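Local coordinates for protein photosystem II stability/assembly factor HCF136, chloroplastic (Cyanidioschyzon merolae, PDB 5OJ3) that is probably essential for photosystem II biogenesis, acting in assembly of an early intermediate that includes the D2 protein and cytochrome b559, at residues Ala307-Arg312 against Ile328-Arg333; Trp181-Pro186 against Leu213-Leu218. All blocks are in the same frame, centred on the assembly; numbering follows the deposited sequence.

In the fold
From the N terminus, the chain reaches interaction 2 first. Strand 179-185 runs on through strands 188-192 and 200-202, which complete its blade of the seven-bladed propeller, and after 26 intervening residues the first strand of the next blade packs back against it. Interaction 1 opens only after that loop has closed, so the two contacts lie in series, neither nesting nor crossing. Its loop is shorter: 15 residues, including strand 314-319, separate linker 307-312 from strand 328-332. Interaction 2 packs blade on blade; interaction 1 lays the linker after strand 304-307 on the second strand of the blade it enters. They sit on opposite sides of the chain's centre, with their centres 27 Å apart.

Interaction 1: Ala307-Arg312 against Ile328-Arg333; sequences ARSTSR and IWETIR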
loop_
_atom_site.group_PDB
_atom_site.type_symbol
_atom_site.label_atom_id
_atom_site.label_comp_id
_atom_site.label_asym_id
_atom_site.label_seq_id
_atom_site.Cartn_x
_atom_site.Cartn_y
_atom_site.Cartn_z
ATOM N N ALA A 307 19.851 5.175 -1.783
ATOM C CA ALA A 307 19.842 6.627 -1.662
ATOM C C ALA A 307 18.751 7.242 -2.531
ATOM O O ALA A 307 18.503 6.800 -3.658
ATOM C CB ALA A 307 21.204 7.202 -2.050
ATOM N N ARG A 308 18.080 8.254 -1.988
ATOM C CA ARG A 308 17.089 8.981 -2.758
ATOM C C ARG A 308 17.770 9.802 -3.850
ATOM O O ARG A 308 18.975 10.069 -3.816
ATOM C CB ARG A 308 16.243 9.866 -1.834
ATOM C CG ARG A 308 17.019 10.878 -0.991
ATOM C CD ARG A 308 16.069 11.741 -0.161
ATOM N NE ARG A 308 16.699 12.242 1.058
ATOM C CZ ARG A 308 17.369 13.386 1.142
ATOM N NH1 ARG A 308 17.496 14.162 0.074
ATOM N NH2 ARG A 308 17.910 13.757 2.294
ATOM N N SER A 309 16.967 10.205 -4.829
ATOM C CA SER A 309 17.447 10.910 -6.009
ATOM C C SER A 309 17.008 12.365 -6.012
ATOM O O SER A 309 16.964 12.995 -7.068
ATOM C CB SER A 309 16.962 10.215 -7.279
ATOM O OG SER A 309 15.547 10.170 -7.321
ATOM N N THR A 310 16.695 12.920 -4.853
ATOM C CA THR A 310 16.127 14.250 -4.816
ATOM C C THR A 310 16.886 15.183 -3.900
ATOM O O THR A 310 17.629 14.774 -3.004
ATOM C CB THR A 310 14.667 14.239 -4.348
ATOM O OG1 THR A 310 14.537 13.418 -3.163
ATOM C CG2 THR A 310 13.780 13.723 -5.458
ATOM N N SER A 311 16.635 16.466 -4.153
ATOM C CA SER A 311 16.891 17.470 -3.139
ATOM C C SER A 311 16.053 17.173 -1.903
ATOM O O SER A 311 16.566 17.017 -0.789
ATOM C CB SER A 311 16.538 18.835 -3.694
ATOM O OG SER A 311 15.274 18.780 -4.354
ATOM N N ARG A 312 14.744 17.140 -2.085
ATOM C CA ARG A 312 13.739 16.960 -1.037
ATOM C C ARG A 312 13.609 15.496 -0.611
ATOM O O ARG A 312 14.283 14.614 -1.133
ATOM C CB ARG A 312 12.390 17.485 -1.521
ATOM C CG ARG A 312 12.469 18.982 -1.765
ATOM C CD ARG A 312 11.131 19.544 -2.123
ATOM N NE ARG A 312 10.922 20.756 -1.357
ATOM C CZ ARG A 312 10.662 20.776 -0.053
ATOM N NH1 ARG A 312 10.575 19.651 0.647
ATOM N NH2 ARG A 312 10.520 21.922 0.571
ATOM N N ILE A 328 9.729 1.280 -10.264
ATOM C CA ILE A 328 9.308 1.877 -9.003
ATOM C C ILE A 328 8.837 3.295 -9.282
ATOM O O ILE A 328 9.414 3.992 -10.124
ATOM C CB ILE A 328 10.455 1.896 -7.967
ATOM C CG1 ILE A 328 11.084 0.511 -7.820
ATOM C CG2 ILE A 328 9.973 2.420 -6.629
ATOM C CD1 ILE A 328 12.424 0.531 -7.113
ATOM N N TRP A 329 7.794 3.720 -8.578
ATOM C CA TRP A 329 7.389 5.116 -8.544
ATOM C C TRP A 329 7.659 5.675 -7.155
ATOM O O TRP A 329 7.655 4.945 -6.160
ATOM C CB TRP A 329 5.906 5.289 -8.894
ATOM C CG TRP A 329 4.966 4.605 -7.944
ATOM C CD1 TRP A 329 4.422 3.362 -8.082
ATOM C CD2 TRP A 329 4.460 5.127 -6.707
ATOM N NE1 TRP A 329 3.608 3.079 -7.012
ATOM C CE2 TRP A 329 3.616 4.145 -6.152
ATOM C CE3 TRP A 329 4.640 6.330 -6.014
ATOM C CZ2 TRP A 329 2.953 4.328 -4.940
ATOM C CZ3 TRP A 329 3.982 6.508 -4.810
ATOM C CH2 TRP A 329 3.150 5.513 -4.285
ATOM N N GLU A 330 7.898 6.980 -7.093
ATOM C CA GLU A 330 8.117 7.652 -5.823
ATOM C C GLU A 330 7.396 8.988 -5.841
ATOM O O GLU A 330 7.182 9.587 -6.899
ATOM C CB GLU A 330 9.609 7.865 -5.529
ATOM C CG GLU A 330 10.284 8.901 -6.405
ATOM C CD GLU A 330 11.764 9.028 -6.104
ATOM O OE1 GLU A 330 12.274 8.234 -5.286
ATOM O OE2 GLU A 330 12.420 9.914 -6.690
ATOM N N THR A 331 7.019 9.444 -4.653
ATOM C CA THR A 331 6.395 10.742 -4.475
ATOM C C THR A 331 7.259 11.580 -3.553
ATOM O O THR A 331 7.585 11.154 -2.441
ATOM C CB THR A 331 4.998 10.604 -3.871
ATOM O OG1 THR A 331 4.066 10.204 -4.883
ATOM C CG2 THR A 331 4.562 11.921 -3.255
ATOM N N ILE A 332 7.626 12.751 -4.011
ATOM C CA ILE A 332 8.492 13.633 -3.251
ATOM C C ILE A 332 7.598 14.648 -2.551
ATOM O O ILE A 332 6.528 15.010 -3.061
ATOM C CB ILE A 332 9.520 14.298 -4.189
ATOM C CG1 ILE A 332 10.253 13.258 -5.057
ATOM C CG2 ILE A 332 10.551 15.029 -3.404
ATOM C CD1 ILE A 332 10.796 12.040 -4.313
ATOM N N ARG A 333 8.017 15.121 -1.378
ATOM C CA ARG A 333 7.197 16.110 -0.691
ATOM C C ARG A 333 7.159 17.412 -1.479
ATOM O O ARG A 333 8.142 17.816 -2.103
ATOM C CB ARG A 333 7.657 16.326 0.752
ATOM C CG ARG A 333 7.280 15.128 1.598
ATOM C CD ARG A 333 7.453 15.227 3.095
ATOM N NE ARG A 333 8.824 15.118 3.571
ATOM C CZ ARG A 333 9.137 14.622 4.763
ATOM N NH1 ARG A 333 8.179 14.173 5.559
ATOM N NH2 ARG A 333 10.400 14.545 5.150
#
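Ser-309 and Glu-330 make the first approach, where the linker between two propeller blades comes down on the second strand of the later blade. Just before Ser-309, Arg-308 reaches forward to the Thr-310 carbonyl: NH1 gives O a weak hydrogen bond at 3.1 Å, with the acceptor at the guanidinium edge and in its plane. Ser-309 OG lies 3.2 Å from Glu-330 OE2, but the angle is poor for a hydrogen bond. Glu-330 is extended beyond CG (chi2 -178°), and this carries its buried carboxylate out to the linker. Phe-354 and Met-356 touch the same side chain, and such apolar company may raise its pKa. Next comes Thr-310, meeting Ile-332 tip to tip. Its CG2 methyl is 3.6 Å from Ile-332 CG1 and packs equally close to CD1, while the hydroxyl branch stands farther from the isoleucine. Arg-312 ends the contact. Its CB rests 3.6 Å from Ile-332 CG2, so Thr-310 packs mainly on the CG1-CD1 branch of Ile-332 and Arg-312 on its CG2 methyl. Farther out, Arg-312 CD passes 3.5 Å from Arg-333 O, with the exposed guanidinium lying obliquely to that carbonyl. The linker follows strand 304-307 of one blade and leads into strand 314-319, the first of the next. Strand 328-332 runs between 314-319 and 336-340; one face, with Glu-330 and Ile-332, receives the linker, and the other sends Trp-329 and Thr-331 onto strand 366-371 of the following blade.

Interaction 2: Trp181-Pro186 against Leu213-Leu218; sequences WVIGKP and LLVTAL
The side chains of Ile-183 and Val-215 lie alongside each other, pointing opposite ways, at a blade-to-blade interface of the seven-bladed beta-propeller, where the second strand of one blade packs on the first strand of the next. The two strands are nearly antiparallel, at 173°, but their axes come no closer than 7.3 Å and no hydrogen bond crosses: this is face packing of separate sheets. Among the apolar side-chain contacts, Ile-183 CG2 lies 3.7 Å from Val-215 CB, and Val-215 CG1 reaches Trp-181 CB at 3.8 Å. Val-215 is thereby wedged between the two larger residues. Side chain also meets backbone. With CG1 set between the backbone N and the carbonyl carbon (chi1 74°) and the chain then extended, Ile-183 lays CD1 against the peptide joining Leu-213 and Leu-214, 3.5 Å from Leu-214 N. Leu-213 and Leu-214 form a classic beta bulge, both opposite Val-226. Cutting Ile-183 back to an alanine is likely to open a gap beside the bulge and leave Val-215 without its partner on that flank. At the other end of the contact, Trp-181 offers the pyrrole side of its indole: CD1 sits 3.7 Å from Ala-217 CB, the methyl approaching the ring obliquely.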
loop_
_atom_site.group_PDB
_atom_site.type_symbol
_atom_site.label_atom_id
_atom_site.label_comp_id
_atom_site.label_asym_id
_atom_site.label_seq_id
_atom_site.Cartn_x
_atom_site.Cartn_y
_atom_site.Cartn_z
ATOM N N TRP A 181 -7.490 -12.169 5.639
ATOM C CA TRP A 181 -6.729 -11.751 6.810
ATOM C C TRP A 181 -6.887 -10.248 6.999
ATOM O O TRP A 181 -6.781 -9.485 6.033
ATOM C CB TRP A 181 -5.240 -12.095 6.665
ATOM C CG TRP A 181 -4.940 -13.555 6.487
ATOM C CD1 TRP A 181 -5.188 -14.314 5.381
ATOM C CD2 TRP A 181 -4.301 -14.422 7.434
ATOM N NE1 TRP A 181 -4.758 -15.603 5.584
ATOM C CE2 TRP A 181 -4.210 -15.695 6.838
ATOM C CE3 TRP A 181 -3.806 -14.247 8.730
ATOM C CZ2 TRP A 181 -3.642 -16.788 7.491
ATOM C CZ3 TRP A 181 -3.243 -15.335 9.379
ATOM C CH2 TRP A 181 -3.165 -16.588 8.757
ATOM N N VAL A 182 -7.136 -9.827 8.239
ATOM C CA VAL A 182 -7.274 -8.419 8.597
ATOM C C VAL A 182 -6.328 -8.119 9.751
ATOM O O VAL A 182 -6.139 -8.957 10.640
ATOM C CB VAL A 182 -8.726 -8.062 8.991
ATOM C CG1 VAL A 182 -8.956 -6.560 8.914
ATOM C CG2 VAL A 182 -9.716 -8.794 8.110
ATOM N N ILE A 183 -5.725 -6.928 9.735
ATOM C CA ILE A 183 -4.936 -6.451 10.863
ATOM C C ILE A 183 -5.368 -5.029 11.193
ATOM O O ILE A 183 -5.964 -4.327 10.374
ATOM C CB ILE A 183 -3.410 -6.505 10.610
ATOM C CG1 ILE A 183 -2.966 -5.395 9.657
ATOM C CG2 ILE A 183 -2.993 -7.870 10.085
ATOM C CD1 ILE A 183 -1.550 -5.567 9.154
ATOM N N GLY A 184 -5.058 -4.608 12.420
ATOM C CA GLY A 184 -5.476 -3.308 12.898
ATOM C C GLY A 184 -4.512 -2.733 13.914
ATOM O O GLY A 184 -3.504 -3.349 14.264
ATOM N N LYS A 185 -4.839 -1.530 14.390
ATOM C CA LYS A 185 -4.065 -0.827 15.402
ATOM C C LYS A 185 -4.958 -0.447 16.576
ATOM O O LYS A 185 -6.071 0.053 16.364
ATOM C CB LYS A 185 -3.409 0.438 14.828
ATOM C CG LYS A 185 -3.133 1.520 15.866
ATOM C CD LYS A 185 -2.329 2.673 15.286
ATOM C CE LYS A 185 -0.921 2.236 14.913
ATOM N NZ LYS A 185 -0.145 3.379 14.359
ATOM N N PRO A 186 -4.514 -0.676 17.829
ATOM C CA PRO A 186 -3.361 -1.426 18.345
ATOM C C PRO A 186 -3.251 -2.851 17.793
ATOM O O PRO A 186 -4.226 -3.328 17.213
ATOM C CB PRO A 186 -3.630 -1.442 19.851
ATOM C CG PRO A 186 -4.240 -0.120 20.095
ATOM C CD PRO A 186 -5.109 0.163 18.885
ATOM N N LEU A 213 1.796 -4.034 10.184
ATOM C CA LEU A 213 1.649 -2.982 9.191
ATOM C C LEU A 213 1.085 -3.472 7.870
ATOM O O LEU A 213 0.348 -2.730 7.217
ATOM C CB LEU A 213 3.003 -2.301 8.938
ATOM C CG LEU A 213 3.007 -1.032 8.087
ATOM C CD1 LEU A 213 2.041 -0.010 8.659
ATOM C CD2 LEU A 213 4.407 -0.454 8.012
ATOM N N LEU A 214 1.399 -4.699 7.465
ATOM C CA LEU A 214 0.926 -5.235 6.194
ATOM C C LEU A 214 0.814 -6.744 6.317
ATOM O O LEU A 214 1.793 -7.411 6.666
ATOM C CB LEU A 214 1.876 -4.860 5.053
ATOM C CG LEU A 214 1.467 -5.282 3.642
ATOM C CD1 LEU A 214 0.170 -4.600 3.231
ATOM C CD2 LEU A 214 2.578 -4.979 2.647
ATOM N N VAL A 215 -0.371 -7.277 6.043
ATOM C CA VAL A 215 -0.568 -8.715 5.922
ATOM C C VAL A 215 -0.905 -9.018 4.469
ATOM O O VAL A 215 -1.514 -8.202 3.766
ATOM C CB VAL A 215 -1.658 -9.250 6.880
ATOM C CG1 VAL A 215 -3.053 -9.039 6.304
ATOM C CG2 VAL A 215 -1.419 -10.723 7.188
ATOM N N THR A 216 -0.472 -10.188 4.009
ATOM C CA THR A 216 -0.673 -10.600 2.624
ATOM C C THR A 216 -0.997 -12.085 2.613
ATOM O O THR A 216 -0.189 -12.900 3.070
ATOM C CB THR A 216 0.566 -10.314 1.765
ATOM O OG1 THR A 216 1.165 -9.076 2.174
ATOM C CG2 THR A 216 0.187 -10.228 0.296
ATOM N N ALA A 217 -2.173 -12.433 2.098
ATOM C CA ALA A 217 -2.608 -13.821 2.072
ATOM C C ALA A 217 -1.908 -14.565 0.940
ATOM O O ALA A 217 -1.938 -14.127 -0.214
ATOM C CB ALA A 217 -4.125 -13.897 1.911
ATOM N N LEU A 218 -1.280 -15.694 1.278
ATOM C CA LEU A 218 -0.437 -16.426 0.342
ATOM C C LEU A 218 -1.050 -17.719 -0.165
ATOM O O LEU A 218 -0.579 -18.252 -1.175
ATOM C CB LEU A 218 0.910 -16.769 0.992
ATOM C CG LEU A 218 1.806 -15.653 1.527
ATOM C CD1 LEU A 218 3.232 -16.162 1.643
ATOM C CD2 LEU A 218 1.748 -14.421 0.637
#